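Local atomic coordinates of centromeric protein-C, isoform A (Drosophila melanogaster, PDB entry 6O2K), a protein that probably serves as a chromatin-protein adaptor at the centromere, the piece described here being its dimeric cupin domain. Residues 68-71 against 72-75. Residues are numbered along the deposited sequence; the frame is centred on the assembly and turned at random.
Sequences RFKP and YQKR
Gln73 and Lys70 share two hydrogen bonds: one backbone bond closes a type II beta turn, and the Gln73 amide adds a second across it. Gln73 N donates to Lys70 O over 3.0 Å. In return, Gln73 OE1 accepts from Lys70 N at 2.9 Å, nearly straight at 166°, the donor tilted somewhat from the carbonyl plane. With CG anti to the backbone N (chi1 -171°) and the chain extended beyond it, the glutamine runs back alongside Lys70, whose CG lies 3.4 Å from OE1. A water within hydrogen-bonding distance of OE1 and Arg68 O probably links them, while Gln73 NE2 donates to Gly50 O. Replacing Gln73 by an alanine is likely to leave Lys70 N without this acceptor and Gly50 O without this donor. Pro71 suits the second turn position because its ring fixes phi near the required value; the third needs a positive phi, more often met by glycine, which the exposed Tyr72 adopts (60°). At the strand end before the turn, the buried Phe69 ring presents its edge to Gln73 O, with CD2 3.4 Å away, and its CE2 packs 3.7 Å from Arg75 CB. Arg75 NE and NH1 hydrogen-bond to the hydroxyls of Tyr53 and Tyr125. The two-sided Gln73 amide thus ties the turn joining strands 64-69 and 74-79 to the 46-48/51-55 hairpin.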
# COMPACT_ATOMS: atom_id res chain seq x y z
N ARG B 68 -3.12 -0.83 13.01
CA ARG B 68 -3.25 -2.19 13.50
C ARG B 68 -4.36 -2.20 14.55
O ARG B 68 -4.29 -1.46 15.55
CB ARG B 68 -1.93 -2.68 14.12
CG ARG B 68 -2.00 -4.08 14.71
CD ARG B 68 -0.91 -4.29 15.76
NE ARG B 68 0.38 -4.62 15.15
CZ ARG B 68 1.55 -4.36 15.70
NH1 ARG B 68 2.66 -4.70 15.08
NH2 ARG B 68 1.63 -3.76 16.89
N PHE B 69 -5.38 -3.02 14.29
CA PHE B 69 -6.58 -3.11 15.11
C PHE B 69 -6.59 -4.45 15.82
O PHE B 69 -6.44 -5.51 15.20
CB PHE B 69 -7.86 -3.01 14.29
CG PHE B 69 -8.21 -1.61 13.85
CD1 PHE B 69 -7.44 -0.95 12.91
CD2 PHE B 69 -9.35 -0.98 14.34
CE1 PHE B 69 -7.78 0.32 12.47
CE2 PHE B 69 -9.71 0.29 13.92
CZ PHE B 69 -8.91 0.95 12.98
N LYS B 70 -6.85 -4.40 17.12
CA LYS B 70 -7.07 -5.57 17.91
C LYS B 70 -8.40 -6.21 17.51
O LYS B 70 -9.21 -5.58 16.83
CB LYS B 70 -7.08 -5.18 19.38
CG LYS B 70 -5.80 -4.60 19.80
CD LYS B 70 -4.83 -5.71 19.63
CE LYS B 70 -3.49 -5.23 20.11
NZ LYS B 70 -2.57 -6.35 19.90
N PRO B 71 -8.66 -7.45 17.91
CA PRO B 71 -9.93 -8.09 17.54
C PRO B 71 -11.13 -7.24 17.92
O PRO B 71 -11.27 -6.81 19.06
CB PRO B 71 -9.91 -9.41 18.32
CG PRO B 71 -8.49 -9.72 18.48
CD PRO B 71 -7.76 -8.40 18.60
N TYR B 72 -11.99 -6.97 16.93
CA TYR B 72 -13.23 -6.22 17.08
C TYR B 72 -13.02 -4.79 17.59
O TYR B 72 -13.99 -4.14 17.99
CB TYR B 72 -14.22 -6.93 18.02
CG TYR B 72 -14.71 -8.27 17.51
CD1 TYR B 72 -15.29 -8.39 16.26
CD2 TYR B 72 -14.61 -9.40 18.31
CE1 TYR B 72 -15.75 -9.61 15.81
CE2 TYR B 72 -15.06 -10.63 17.86
CZ TYR B 72 -15.64 -10.73 16.61
OH TYR B 72 -16.09 -11.94 16.16
N GLN B 73 -11.79 -4.30 17.58
CA GLN B 73 -11.52 -2.97 18.10
C GLN B 73 -12.14 -1.90 17.19
O GLN B 73 -12.18 -2.04 15.96
CB GLN B 73 -10.02 -2.74 18.23
CG GLN B 73 -9.67 -1.46 18.95
CD GLN B 73 -8.20 -1.34 19.24
OE1 GLN B 73 -7.37 -1.91 18.53
NE2 GLN B 73 -7.86 -0.60 20.29
N LYS B 74 -12.61 -0.82 17.82
CA LYS B 74 -13.17 0.33 17.12
C LYS B 74 -12.21 1.51 17.19
O LYS B 74 -11.60 1.77 18.24
CB LYS B 74 -14.50 0.77 17.74
CG LYS B 74 -15.58 -0.28 17.85
CD LYS B 74 -16.79 0.31 18.58
CE LYS B 74 -18.02 -0.58 18.49
NZ LYS B 74 -19.16 -0.03 19.27
N ARG B 75 -12.08 2.22 16.08
CA ARG B 75 -11.51 3.56 16.05
C ARG B 75 -12.66 4.55 16.02
O ARG B 75 -13.49 4.50 15.10
CB ARG B 75 -10.60 3.77 14.84
CG ARG B 75 -9.89 5.14 14.82
CD ARG B 75 -8.99 5.22 13.60
NE ARG B 75 -8.13 6.42 13.54
CZ ARG B 75 -8.31 7.42 12.69
NH1 ARG B 75 -9.32 7.41 11.84
NH2 ARG B 75 -7.47 8.45 12.68
O HOH W 1 -4.61 -1.97 18.13